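Local coordinates for major capsid protein (Faustovirus, PDB 5J7O), which assembles as a trimer with a double jelly-roll fold and probably builds the icosahedral capsid shell of a large double-stranded DNA virus, at residues L183-R188 / S330-T335; N237-A242 / A273-Q278; V313-G318 / N617-S622; V482-A487 / Q505-V510; E520-D525 / Y540-Y545. All blocks are in the same frame, centred on the assembly; numbering follows the deposited sequence.

Contact 1 (L183-R188 / S330-T335)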
# COMPACT_ATOMS: atom_id res chain seq x y z
N LEU B 183 0.64 -19.18 10.84
CA LEU B 183 1.88 -19.70 10.27
C LEU B 183 2.73 -20.39 11.33
O LEU B 183 3.35 -21.42 11.04
CB LEU B 183 2.67 -18.58 9.60
CG LEU B 183 1.99 -17.92 8.40
CD1 LEU B 183 2.94 -16.97 7.70
CD2 LEU B 183 1.46 -18.97 7.43
N ARG B 184 2.77 -19.85 12.55
CA ARG B 184 3.56 -20.48 13.60
C ARG B 184 2.83 -21.66 14.23
O ARG B 184 3.48 -22.58 14.73
CB ARG B 184 3.93 -19.47 14.68
CG ARG B 184 5.17 -19.86 15.46
CD ARG B 184 5.48 -18.91 16.60
NE ARG B 184 6.84 -19.12 17.09
CZ ARG B 184 7.33 -18.59 18.20
NH1 ARG B 184 6.58 -17.81 18.96
NH2 ARG B 184 8.59 -18.84 18.56
N LEU B 185 1.50 -21.64 14.21
CA LEU B 185 0.72 -22.68 14.89
C LEU B 185 1.08 -24.07 14.38
O LEU B 185 1.13 -25.03 15.16
CB LEU B 185 -0.77 -22.41 14.72
CG LEU B 185 -1.70 -23.39 15.44
CD1 LEU B 185 -1.59 -23.21 16.95
CD2 LEU B 185 -3.13 -23.22 14.98
N PHE B 186 1.34 -24.19 13.08
CA PHE B 186 1.67 -25.48 12.48
C PHE B 186 3.18 -25.63 12.48
O PHE B 186 3.87 -25.13 11.59
CB PHE B 186 1.09 -25.59 11.07
CG PHE B 186 -0.41 -25.67 11.03
CD1 PHE B 186 -1.16 -25.71 12.20
CD2 PHE B 186 -1.08 -25.73 9.82
CE1 PHE B 186 -2.54 -25.80 12.16
CE2 PHE B 186 -2.46 -25.82 9.77
CZ PHE B 186 -3.19 -25.85 10.94
N LYS B 187 3.71 -26.32 13.50
CA LYS B 187 5.13 -26.64 13.52
C LYS B 187 5.52 -27.45 12.29
O LYS B 187 6.45 -27.08 11.56
CB LYS B 187 5.48 -27.42 14.79
CG LYS B 187 5.51 -26.60 16.06
CD LYS B 187 5.94 -27.47 17.23
CE LYS B 187 7.23 -28.21 16.92
NZ LYS B 187 7.59 -29.19 17.98
N ARG B 188 4.82 -28.55 12.04
CA ARG B 188 5.05 -29.39 10.88
C ARG B 188 3.71 -29.75 10.25
O ARG B 188 2.70 -29.89 10.94
CB ARG B 188 5.82 -30.67 11.24
CG ARG B 188 6.96 -30.45 12.24
CD ARG B 188 7.95 -31.61 12.22
NE ARG B 188 8.90 -31.50 11.12
CZ ARG B 188 10.05 -30.84 11.18
NH1 ARG B 188 10.40 -30.23 12.31
NH2 ARG B 188 10.85 -30.79 10.13
N SER B 330 2.48 -21.27 24.59
CA SER B 330 3.35 -20.18 25.03
C SER B 330 4.11 -19.52 23.88
O SER B 330 4.73 -18.47 24.09
CB SER B 330 4.34 -20.70 26.08
OG SER B 330 4.87 -21.96 25.71
N ASN B 331 4.09 -20.11 22.68
CA ASN B 331 4.70 -19.49 21.51
C ASN B 331 3.68 -18.83 20.60
O ASN B 331 4.07 -18.24 19.58
CB ASN B 331 5.50 -20.53 20.71
CG ASN B 331 6.77 -20.96 21.42
OD1 ASN B 331 7.37 -20.18 22.15
ND2 ASN B 331 7.18 -22.20 21.19
N ILE B 332 2.39 -18.90 20.93
CA ILE B 332 1.33 -18.35 20.10
C ILE B 332 0.64 -17.18 20.79
O ILE B 332 0.35 -16.17 20.16
CB ILE B 332 0.32 -19.45 19.72
CG1 ILE B 332 1.01 -20.57 18.95
CG2 ILE B 332 -0.84 -18.87 18.92
CD1 ILE B 332 1.69 -20.11 17.68
N LEU B 333 0.37 -17.31 22.09
CA LEU B 333 -0.37 -16.32 22.86
C LEU B 333 0.54 -15.73 23.91
O LEU B 333 1.27 -16.46 24.59
CB LEU B 333 -1.60 -16.96 23.51
CG LEU B 333 -2.61 -16.06 24.22
CD1 LEU B 333 -3.38 -15.22 23.22
CD2 LEU B 333 -3.55 -16.92 25.05
N PHE B 334 0.52 -14.40 24.06
CA PHE B 334 1.48 -13.71 24.90
C PHE B 334 0.80 -12.68 25.79
O PHE B 334 -0.22 -12.09 25.44
CB PHE B 334 2.56 -13.01 24.06
CG PHE B 334 3.45 -13.96 23.32
CD1 PHE B 334 3.07 -14.47 22.09
CD2 PHE B 334 4.66 -14.35 23.86
CE1 PHE B 334 3.89 -15.34 21.41
CE2 PHE B 334 5.49 -15.23 23.18
CZ PHE B 334 5.10 -15.73 21.95
N THR B 335 1.40 -12.49 26.96
CA THR B 335 1.02 -11.41 27.86
C THR B 335 1.59 -10.09 27.35
O THR B 335 2.69 -10.05 26.80
CB THR B 335 1.54 -11.71 29.27
OG1 THR B 335 0.80 -12.80 29.84
CG2 THR B 335 1.43 -10.51 30.18
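The backbones come nearest at Leu185 and Ile332, CA to CA 6.8 Å, too far apart for a ladder, and side chains do most of the joining between a helix end and a turn entering a strand. Arg184 carries the contact. Its CG points away from the backbone N (chi1 -156°) and the chain stays extended as far as NE, which lays the guanidinium beside the Asn331 carbonyl. Arg184 NH1 makes a weak hydrogen bond to Asn331 O, 2.6 Å long and bent to 126° at the hydrogen. The Asn331 side chain crosses Arg184 at about a right angle, Asn331 CB lying over one guanidinium face, 3.4 Å from Arg184 NH1. At the guanidinium's edge, Phe334 CZ lies in plane, 3.9 Å from Arg184 NH1. Ile332 runs past the aliphatic part in the opposite direction, with CD1 3.8 Å from Arg184 CB, while its CG1 packs at 4.2 Å against Leu185 CD1. Further bonds hold the polar ends: Arg184 NH2 to Gln464 OE1, Asn331 ND2 to Glu327 OE2. Helix 181-185 ends against the link between strands 320-326 and 333-336, with helix 464-467 covering Asn331 and Phe334 and strand 170-177 packing on Ile332 through Tyr177.

Contact 2 (N237-A242 / A273-Q278)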
# COMPACT_ATOMS: atom_id res chain seq x y z
N ASN B 237 -10.45 15.17 11.46
CA ASN B 237 -11.02 16.47 11.13
C ASN B 237 -10.15 17.17 10.09
O ASN B 237 -9.00 16.80 9.87
CB ASN B 237 -11.15 17.34 12.38
CG ASN B 237 -11.99 16.69 13.46
OD1 ASN B 237 -12.91 15.93 13.18
ND2 ASN B 237 -11.68 17.00 14.72
N LEU B 238 -10.72 18.19 9.46
CA LEU B 238 -9.95 19.01 8.55
C LEU B 238 -8.78 19.65 9.29
O LEU B 238 -8.97 20.29 10.33
CB LEU B 238 -10.83 20.09 7.92
CG LEU B 238 -11.99 19.60 7.05
CD1 LEU B 238 -12.86 20.77 6.60
CD2 LEU B 238 -11.47 18.84 5.84
N VAL B 239 -7.57 19.45 8.78
CA VAL B 239 -6.38 20.04 9.36
C VAL B 239 -5.98 21.32 8.63
O VAL B 239 -5.51 22.27 9.26
CB VAL B 239 -5.22 19.02 9.38
CG1 VAL B 239 -5.61 17.79 10.18
CG2 VAL B 239 -4.81 18.63 7.97
N ASN B 240 -6.18 21.35 7.32
CA ASN B 240 -6.03 22.56 6.52
C ASN B 240 -7.39 22.97 5.99
O ASN B 240 -8.17 22.13 5.54
CB ASN B 240 -5.06 22.34 5.36
CG ASN B 240 -3.62 22.16 5.81
OD1 ASN B 240 -3.36 21.84 6.98
ND2 ASN B 240 -2.68 22.37 4.90
N ILE B 241 -7.69 24.26 6.08
CA ILE B 241 -8.90 24.83 5.51
C ILE B 241 -8.50 26.06 4.71
O ILE B 241 -7.87 26.98 5.26
CB ILE B 241 -9.94 25.19 6.58
CG1 ILE B 241 -10.40 23.94 7.34
CG2 ILE B 241 -11.13 25.90 5.96
CD1 ILE B 241 -11.47 24.21 8.37
N ALA B 242 -8.84 26.08 3.43
CA ALA B 242 -8.39 27.13 2.53
C ALA B 242 -8.75 28.51 3.07
O ALA B 242 -9.89 28.76 3.46
CB ALA B 242 -9.01 26.93 1.14
N ALA B 273 -7.67 19.97 3.62
CA ALA B 273 -7.24 18.58 3.66
C ALA B 273 -7.59 17.93 5.00
O ALA B 273 -7.70 18.59 6.03
CB ALA B 273 -5.73 18.46 3.42
N ARG B 274 -7.78 16.61 4.95
CA ARG B 274 -7.84 15.74 6.11
C ARG B 274 -6.59 14.87 6.16
O ARG B 274 -5.95 14.62 5.14
CB ARG B 274 -9.08 14.83 6.08
CG ARG B 274 -10.36 15.48 5.60
CD ARG B 274 -11.49 14.45 5.58
NE ARG B 274 -11.55 13.71 4.32
CZ ARG B 274 -12.20 12.56 4.16
NH1 ARG B 274 -12.83 12.00 5.18
NH2 ARG B 274 -12.21 11.96 2.97
N LYS B 275 -6.27 14.40 7.36
CA LYS B 275 -5.22 13.41 7.51
C LYS B 275 -5.83 12.01 7.54
O LYS B 275 -6.95 11.81 8.03
CB LYS B 275 -4.41 13.65 8.79
CG LYS B 275 -3.60 14.93 8.78
CD LYS B 275 -2.95 15.20 10.13
CE LYS B 275 -1.78 14.28 10.40
NZ LYS B 275 -1.06 14.65 11.65
N LEU B 276 -5.08 11.05 7.01
CA LEU B 276 -5.42 9.64 7.13
C LEU B 276 -4.40 8.97 8.04
O LEU B 276 -3.19 9.10 7.82
CB LEU B 276 -5.44 8.94 5.77
CG LEU B 276 -6.37 9.47 4.67
CD1 LEU B 276 -6.35 8.53 3.48
CD2 LEU B 276 -7.78 9.65 5.20
N THR B 277 -4.88 8.28 9.06
CA THR B 277 -4.04 7.41 9.88
C THR B 277 -4.62 6.00 9.84
O THR B 277 -5.78 5.79 9.51
CB THR B 277 -3.94 7.90 11.33
OG1 THR B 277 -2.78 7.33 11.94
CG2 THR B 277 -5.16 7.50 12.12
N GLN B 278 -3.77 5.04 10.19
CA GLN B 278 -4.16 3.64 10.21
C GLN B 278 -4.16 3.12 11.64
O GLN B 278 -3.26 3.43 12.42
CB GLN B 278 -3.23 2.79 9.34
CG GLN B 278 -3.15 3.26 7.90
CD GLN B 278 -3.18 2.12 6.91
OE1 GLN B 278 -4.04 2.07 6.03
NE2 GLN B 278 -2.25 1.19 7.05
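Val239 and Asn240 both turn their N-H groups to Ala273 O, and that shared acceptor makes this a classic beta bulge. The Val239 N bond is the stronger, 2.9 Å to Ala273 O and coming in nearly along the C=O axis; Asn240 N reaches the same oxygen, Ala273 O, weakly at 3.4 Å. A return bond from Ala273 N to Asn240 O, 2.9 Å, completes the antiparallel hydrogen-bonded pair, and Leu238 CA adds a CH...O contact of 3.4 Å to Ala273 O. The side chains of the next shell spread to different sides. Leu238 CD2 touches Arg274 CG at 3.5 Å, so the leucine meets the stem of the arginine and not its charged end. Val239, with CG1 beside its backbone N (chi1 -59°), crosses Lys275 at about a right angle and places CG1 3.7 Å from Lys275 CD. What positions the polar ends lies in other chains. Arg274 NH2 forms a salt bridge with Glu229 of the second subunit and its NE bonds to Thr285 of that chain; Asn240 ND2 bonds to Pro478 O of the third subunit. The bulge distorts the end of the two-stranded ladder between 232-240 and 273-280, and strand 273-280 pairs in turn with antiparallel strands of both neighbouring subunits, carrying the sheet across the trimer interfaces.

Contact 3 (V313-G318 / N617-S622)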
# COMPACT_ATOMS: atom_id res chain seq x y z
N VAL B 313 -7.50 -42.67 -7.20
CA VAL B 313 -7.11 -44.07 -7.33
C VAL B 313 -5.60 -44.24 -7.14
O VAL B 313 -5.15 -45.27 -6.61
CB VAL B 313 -7.57 -44.63 -8.69
CG1 VAL B 313 -9.09 -44.59 -8.79
CG2 VAL B 313 -6.94 -43.86 -9.83
N SER B 314 -4.81 -43.25 -7.54
CA SER B 314 -3.36 -43.39 -7.54
C SER B 314 -2.75 -43.33 -6.14
O SER B 314 -1.66 -43.87 -5.93
CB SER B 314 -2.72 -42.33 -8.43
OG SER B 314 -2.90 -41.03 -7.89
N ILE B 315 -3.41 -42.67 -5.20
CA ILE B 315 -3.04 -42.72 -3.79
C ILE B 315 -4.22 -43.30 -3.02
O ILE B 315 -5.16 -42.58 -2.67
CB ILE B 315 -2.64 -41.33 -3.26
CG1 ILE B 315 -1.38 -40.84 -3.99
CG2 ILE B 315 -2.38 -41.39 -1.76
CD1 ILE B 315 -0.70 -39.66 -3.33
N PRO B 316 -4.21 -44.61 -2.76
CA PRO B 316 -5.41 -45.28 -2.23
C PRO B 316 -5.87 -44.72 -0.89
O PRO B 316 -5.10 -44.17 -0.11
CB PRO B 316 -4.96 -46.73 -2.10
CG PRO B 316 -3.92 -46.89 -3.15
CD PRO B 316 -3.20 -45.57 -3.24
N TYR B 317 -7.17 -44.90 -0.65
CA TYR B 317 -7.79 -44.51 0.61
C TYR B 317 -7.40 -45.47 1.72
O TYR B 317 -7.15 -46.65 1.50
CB TYR B 317 -9.31 -44.48 0.43
CG TYR B 317 -10.12 -44.14 1.66
CD1 TYR B 317 -9.87 -43.00 2.40
CD2 TYR B 317 -11.18 -44.95 2.05
CE1 TYR B 317 -10.62 -42.69 3.52
CE2 TYR B 317 -11.94 -44.65 3.17
CZ TYR B 317 -11.66 -43.52 3.89
OH TYR B 317 -12.41 -43.21 5.00
N GLY B 318 -7.32 -44.94 2.94
CA GLY B 318 -6.91 -45.71 4.09
C GLY B 318 -5.42 -45.67 4.38
O GLY B 318 -5.01 -46.10 5.47
N ASN B 617 10.33 -33.76 -7.96
CA ASN B 617 10.22 -35.21 -7.93
C ASN B 617 9.05 -35.61 -8.83
O ASN B 617 8.53 -34.80 -9.60
CB ASN B 617 10.06 -35.72 -6.49
CG ASN B 617 10.50 -37.17 -6.33
OD1 ASN B 617 10.34 -37.98 -7.24
ND2 ASN B 617 11.07 -37.49 -5.18
N PHE B 618 8.65 -36.88 -8.74
CA PHE B 618 7.66 -37.44 -9.65
C PHE B 618 6.71 -38.33 -8.86
O PHE B 618 6.99 -38.71 -7.72
CB PHE B 618 8.34 -38.23 -10.78
CG PHE B 618 9.57 -37.55 -11.33
CD1 PHE B 618 9.47 -36.67 -12.39
CD2 PHE B 618 10.81 -37.78 -10.78
CE1 PHE B 618 10.59 -36.04 -12.90
CE2 PHE B 618 11.94 -37.15 -11.27
CZ PHE B 618 11.82 -36.28 -12.34
N LEU B 619 5.58 -38.65 -9.48
CA LEU B 619 4.54 -39.45 -8.83
C LEU B 619 3.89 -40.34 -9.88
O LEU B 619 3.35 -39.83 -10.87
CB LEU B 619 3.50 -38.56 -8.15
CG LEU B 619 2.67 -39.18 -7.02
CD1 LEU B 619 3.55 -39.44 -5.81
CD2 LEU B 619 1.50 -38.28 -6.66
N LEU B 620 3.96 -41.65 -9.68
CA LEU B 620 3.36 -42.57 -10.63
C LEU B 620 1.85 -42.66 -10.42
O LEU B 620 1.31 -42.28 -9.37
CB LEU B 620 3.99 -43.96 -10.51
CG LEU B 620 5.44 -44.12 -10.98
CD1 LEU B 620 5.76 -45.59 -11.20
CD2 LEU B 620 5.69 -43.32 -12.25
N ILE B 621 1.17 -43.19 -11.43
CA ILE B 621 -0.29 -43.25 -11.45
C ILE B 621 -0.72 -44.70 -11.24
O ILE B 621 0.12 -45.60 -11.17
CB ILE B 621 -0.83 -42.68 -12.77
CG1 ILE B 621 -2.16 -41.96 -12.54
CG2 ILE B 621 -0.94 -43.76 -13.85
CD1 ILE B 621 -2.01 -40.61 -11.87
N SER B 622 -2.03 -44.93 -11.12
CA SER B 622 -2.54 -46.29 -10.99
C SER B 622 -3.66 -46.56 -11.99
O SER B 622 -4.00 -47.71 -12.27
CB SER B 622 -3.04 -46.55 -9.57
OG SER B 622 -4.30 -45.93 -9.35
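Ser622 swings its OG between its backbone N and carbonyl carbon (chi1 77°), and this turns the hydroxyl back over the Val313-Ser314 peptide. Ser622 OG ends 2.9 Å from Val313 O. The same Ser622 OG lies 3.4 Å from Val313 CG2, a polar atom set against both backbone and methyl. Ile621, with a chi1 of -145° that departs from the usual staggered positions, reaches over from the same terminal run and brings its CD1 to 3.9 Å from Ser314 CB. Ser314 thus has the methyl of Ile621 against its CB, while Ser314 OG turns back to a hydrogen bond with Ala311 O, at the end of strand 310-311. The CA atoms of Ser314 and Ser622 stand 4.6 Å apart, the nearest point between the two backbones. Further along, Ile315 CD1 meets Leu619 CD2 at 4.2 Å, tip to tip. Both of these side chains also touch Leu198 of strand 196-202, and Ile315 packs on Phe191 and Val193 of strand 186-193, so the apolar end of the contact continues into the protein while the serine end lies at the surface. Ser622 is the last residue modelled. In this double jelly-roll, the loop 313-318 leads into strand 320-326 of the N-terminal half, and 617-622 closes strand 607-620 of the C-terminal half; their meeting is packing between the two jelly-rolls.

Contact 4 (V482-A487 / Q505-V510)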
# COMPACT_ATOMS: atom_id res chain seq x y z
N VAL B 482 5.54 14.52 21.67
CA VAL B 482 5.73 15.32 22.87
C VAL B 482 4.83 16.54 22.80
O VAL B 482 4.82 17.26 21.80
CB VAL B 482 7.20 15.74 23.04
CG1 VAL B 482 7.43 16.34 24.42
CG2 VAL B 482 8.13 14.56 22.80
N SER B 483 4.07 16.77 23.87
CA SER B 483 3.26 17.97 24.02
C SER B 483 4.02 18.98 24.87
O SER B 483 4.28 18.73 26.05
CB SER B 483 1.91 17.65 24.66
OG SER B 483 1.12 16.82 23.81
N GLN B 484 4.38 20.11 24.26
CA GLN B 484 5.07 21.19 24.96
C GLN B 484 4.09 22.30 25.29
O GLN B 484 3.26 22.68 24.46
CB GLN B 484 6.22 21.74 24.11
CG GLN B 484 6.90 22.98 24.69
CD GLN B 484 7.84 22.65 25.83
OE1 GLN B 484 8.79 21.89 25.67
NE2 GLN B 484 7.57 23.23 27.00
N SER B 485 4.18 22.82 26.51
CA SER B 485 3.33 23.91 26.95
C SER B 485 4.16 24.94 27.70
O SER B 485 5.19 24.61 28.30
CB SER B 485 2.18 23.42 27.84
OG SER B 485 2.65 23.09 29.14
N TYR B 486 3.70 26.18 27.66
CA TYR B 486 4.29 27.26 28.44
C TYR B 486 3.18 28.05 29.11
O TYR B 486 2.05 28.11 28.62
CB TYR B 486 5.15 28.19 27.57
CG TYR B 486 6.25 27.48 26.82
CD1 TYR B 486 7.46 27.18 27.45
CD2 TYR B 486 6.10 27.12 25.49
CE1 TYR B 486 8.47 26.53 26.77
CE2 TYR B 486 7.11 26.48 24.80
CZ TYR B 486 8.29 26.18 25.45
OH TYR B 486 9.29 25.54 24.76
N ALA B 487 3.51 28.66 30.25
CA ALA B 487 2.56 29.46 30.99
C ALA B 487 3.31 30.51 31.79
O ALA B 487 4.34 30.21 32.41
CB ALA B 487 1.69 28.60 31.92
N GLN B 505 7.44 31.85 35.42
CA GLN B 505 7.47 30.99 34.24
C GLN B 505 7.12 29.56 34.61
O GLN B 505 7.45 29.09 35.71
CB GLN B 505 8.86 31.00 33.58
CG GLN B 505 9.39 32.38 33.24
CD GLN B 505 10.82 32.34 32.74
OE1 GLN B 505 11.12 31.71 31.73
NE2 GLN B 505 11.71 33.00 33.47
N SER B 506 6.45 28.88 33.69
CA SER B 506 6.13 27.47 33.86
C SER B 506 6.09 26.81 32.49
O SER B 506 5.68 27.42 31.50
CB SER B 506 4.79 27.28 34.59
OG SER B 506 4.60 25.92 34.95
N ALA B 507 6.52 25.55 32.45
CA ALA B 507 6.58 24.81 31.20
C ALA B 507 6.46 23.32 31.50
O ALA B 507 6.91 22.85 32.55
CB ALA B 507 7.88 25.10 30.43
N SER B 508 5.86 22.59 30.57
CA SER B 508 5.68 21.16 30.73
C SER B 508 5.88 20.44 29.40
O SER B 508 5.47 20.94 28.35
CB SER B 508 4.30 20.82 31.30
OG SER B 508 3.27 21.17 30.39
N GLN B 509 6.54 19.29 29.46
CA GLN B 509 6.61 18.33 28.36
C GLN B 509 5.96 17.04 28.83
O GLN B 509 6.43 16.42 29.78
CB GLN B 509 8.05 18.06 27.93
CG GLN B 509 8.79 19.24 27.35
CD GLN B 509 10.14 18.83 26.78
OE1 GLN B 509 10.84 17.99 27.35
NE2 GLN B 509 10.51 19.42 25.65
N VAL B 510 4.87 16.64 28.16
CA VAL B 510 4.16 15.41 28.49
C VAL B 510 4.18 14.51 27.26
O VAL B 510 3.87 14.96 26.15
CB VAL B 510 2.72 15.69 28.94
CG1 VAL B 510 2.00 14.38 29.25
CG2 VAL B 510 2.71 16.60 30.16
O HOH W 1 2.90 19.51 28.33
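This is a regular antiparallel ladder between strands 473-490 and 503-521, the two arms of a long beta-hairpin inserted in the C-terminal half of the double jelly-roll. The segment axes run 4.6 Å apart at an angle of 168°. Ser483 with Val510, Ser485 with Ser508 and Ala487 with Ser506 are the hydrogen-bonded pairs; Ser483 N to Val510 O, at 2.9 Å, is typical. The serines, Ala487 and Val510 share one face, where Ser508 OG bonds to Tyr486 N of the second subunit. The other face carries Gln484, Tyr486, Ala507 and Gln509 and also meets neighbouring chains, Tyr486 in a cation-pi contact with Arg369 of the third subunit. Gln509 NE2 gives a 3.0 Å hydrogen bond to Gln484 OE1, the two amide planes turned 47° apart. Tyr486 rests its CD1 3.7 Å from Ala507 CB, and Gln484 NE2 sits over one face of the tyrosine ring, toward the rim. Strand 364-375 flanks 503-521 on its far side. Gln484 can fold back because its chain bends at chi2 (77°), and Gln484 NE2 then bonds at 3.0 Å to Ser485 O. Ser485 O also takes Ser508 N at 3.1 Å, the two donors arriving from opposite faces of its carbonyl plane.

Contact 5 (E520-D525 / Y540-Y545)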
# COMPACT_ATOMS: atom_id res chain seq x y z
N GLU B 520 15.89 -3.16 11.39
CA GLU B 520 16.46 -4.43 10.99
C GLU B 520 17.96 -4.29 10.74
O GLU B 520 18.39 -3.40 10.01
CB GLU B 520 15.77 -4.95 9.72
CG GLU B 520 14.29 -5.23 9.89
CD GLU B 520 13.59 -5.48 8.57
OE1 GLU B 520 12.96 -4.54 8.05
OE2 GLU B 520 13.68 -6.61 8.05
N THR B 521 18.74 -5.18 11.36
CA THR B 521 20.18 -5.27 11.14
C THR B 521 20.44 -6.58 10.39
O THR B 521 20.24 -7.66 10.95
CB THR B 521 20.95 -5.23 12.45
OG1 THR B 521 20.65 -4.01 13.15
CG2 THR B 521 22.45 -5.29 12.19
N GLU B 522 20.87 -6.47 9.14
CA GLU B 522 21.08 -7.65 8.31
C GLU B 522 22.12 -8.58 8.93
O GLU B 522 23.14 -8.13 9.46
CB GLU B 522 21.51 -7.24 6.90
CG GLU B 522 20.44 -6.51 6.10
CD GLU B 522 20.93 -6.07 4.73
OE1 GLU B 522 21.80 -6.75 4.15
OE2 GLU B 522 20.45 -5.02 4.24
N THR B 523 21.84 -9.88 8.87
CA THR B 523 22.75 -10.89 9.38
C THR B 523 23.61 -11.53 8.30
O THR B 523 24.60 -12.19 8.63
CB THR B 523 21.97 -11.99 10.12
OG1 THR B 523 20.96 -12.53 9.25
CG2 THR B 523 21.31 -11.43 11.37
N LEU B 524 23.27 -11.35 7.03
CA LEU B 524 24.04 -11.87 5.91
C LEU B 524 24.63 -10.72 5.12
O LEU B 524 23.90 -9.81 4.70
CB LEU B 524 23.17 -12.75 5.00
CG LEU B 524 22.65 -14.07 5.58
CD1 LEU B 524 21.60 -14.67 4.65
CD2 LEU B 524 23.79 -15.05 5.79
N ASP B 525 25.94 -10.75 4.91
CA ASP B 525 26.60 -9.76 4.06
C ASP B 525 26.71 -10.24 2.62
O ASP B 525 26.26 -9.56 1.70
CB ASP B 525 27.99 -9.42 4.61
CG ASP B 525 27.93 -8.62 5.90
OD1 ASP B 525 26.92 -7.92 6.12
OD2 ASP B 525 28.89 -8.69 6.69
N TYR B 540 28.41 -12.77 -3.86
CA TYR B 540 27.69 -11.54 -4.15
C TYR B 540 27.04 -11.00 -2.88
O TYR B 540 26.72 -11.76 -1.96
CB TYR B 540 26.60 -11.77 -5.21
CG TYR B 540 27.14 -12.21 -6.55
CD1 TYR B 540 28.34 -11.73 -7.03
CD2 TYR B 540 26.43 -13.12 -7.34
CE1 TYR B 540 28.84 -12.13 -8.26
CE2 TYR B 540 26.92 -13.53 -8.56
CZ TYR B 540 28.12 -13.03 -9.02
OH TYR B 540 28.61 -13.44 -10.24
N ARG B 541 26.85 -9.68 -2.84
CA ARG B 541 26.21 -9.04 -1.70
C ARG B 541 24.80 -9.58 -1.51
O ARG B 541 24.14 -10.03 -2.46
CB ARG B 541 26.18 -7.53 -1.89
CG ARG B 541 27.56 -6.87 -1.95
CD ARG B 541 27.45 -5.39 -2.28
NE ARG B 541 26.73 -4.65 -1.25
CZ ARG B 541 27.31 -4.06 -0.21
NH1 ARG B 541 28.63 -4.13 -0.05
NH2 ARG B 541 26.58 -3.41 0.68
N ALA B 542 24.33 -9.53 -0.26
CA ALA B 542 23.04 -10.13 0.08
C ALA B 542 21.88 -9.44 -0.64
O ALA B 542 20.85 -10.07 -0.88
CB ALA B 542 22.83 -10.09 1.59
N GLN B 543 22.04 -8.16 -0.99
CA GLN B 543 20.97 -7.46 -1.69
C GLN B 543 20.76 -7.98 -3.11
O GLN B 543 19.68 -7.78 -3.67
CB GLN B 543 21.27 -5.96 -1.74
CG GLN B 543 22.51 -5.60 -2.53
CD GLN B 543 22.80 -4.11 -2.53
OE1 GLN B 543 23.91 -3.69 -2.20
NE2 GLN B 543 21.81 -3.31 -2.90
N PHE B 544 21.76 -8.64 -3.69
CA PHE B 544 21.58 -9.26 -5.00
C PHE B 544 20.51 -10.35 -4.94
O PHE B 544 19.67 -10.46 -5.83
CB PHE B 544 22.90 -9.83 -5.51
CG PHE B 544 22.83 -10.42 -6.89
CD1 PHE B 544 22.99 -9.63 -8.01
CD2 PHE B 544 22.62 -11.78 -7.06
CE1 PHE B 544 22.93 -10.17 -9.28
CE2 PHE B 544 22.56 -12.33 -8.33
CZ PHE B 544 22.71 -11.52 -9.44
N TYR B 545 20.54 -11.17 -3.88
CA TYR B 545 19.56 -12.24 -3.73
C TYR B 545 18.25 -11.77 -3.12
O TYR B 545 17.22 -12.41 -3.34
CB TYR B 545 20.14 -13.37 -2.87
CG TYR B 545 21.45 -13.92 -3.37
CD1 TYR B 545 21.49 -14.80 -4.45
CD2 TYR B 545 22.65 -13.57 -2.76
CE1 TYR B 545 22.69 -15.31 -4.90
CE2 TYR B 545 23.85 -14.08 -3.21
CZ TYR B 545 23.87 -14.95 -4.28
OH TYR B 545 25.07 -15.45 -4.73
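Arg541 meets Asp525 beginning at its CB, which stands 4.1 Å from Asp525 O. Beyond CB the chain stays extended until a bend at chi3 (63°) brings Arg541 NE to Gln543 OE1, a 3.1 Å hydrogen bond on an OE1 lone pair that ties the arginine to the helix's first turn. At the tip, Arg541 NH2 remains 6.8 Å from Glu522 OE1; the acid's other oxygen, OE2, makes a salt bridge with Arg546, further along the same helix. The main tie across the contact is backbone: Ala542 N gives a hydrogen bond of 2.8 Å to Asp525 O, bent to 137° at the hydrogen, and Arg541 CA adds a CH...O contact to that oxygen. Ala542 CB fits against the 524-525 backbone, 3.3 Å from Leu524 O and 4.3 Å from Leu524 CB. Asp525 itself turns its carboxylate to Ser599, with OD2 bonded to the serine OG. Around Arg541 and Phe544 the third subunit closes in, Tyr73 of that chain meeting the Phe544 ring edge-to-face. What results is a strand-to-helix junction at the open end of the hairpin 526-531/534-541 of the C-terminal jelly-roll: a first-turn N-H of helix 542-552 is satisfied by the residue just before the hairpin's first strand.

How the contacts relate
Along the chain, contact 2 lies within the span that contact 1 encloses, contact 3 starts inside that span and ends at the last modelled residue, and contacts 4 and 5 follow one another within the span of contact 3. Contacts 3 and 4 have centres about 74 Å apart, on opposite sides of the chain's centre, whereas contacts 2 and 4 lie on the same side, about 25 Å between centres. Contacts 4 and 5, centres about 45 Å apart, share strand 503-521, which carries the chain from the long hairpin back to the C-terminal jelly-roll. All five join parts of one chain; contacts 2, 4 and 5 also lie at subunit interfaces, contact 3 touches the second subunit through Phe618, and no other chain touches contact 1.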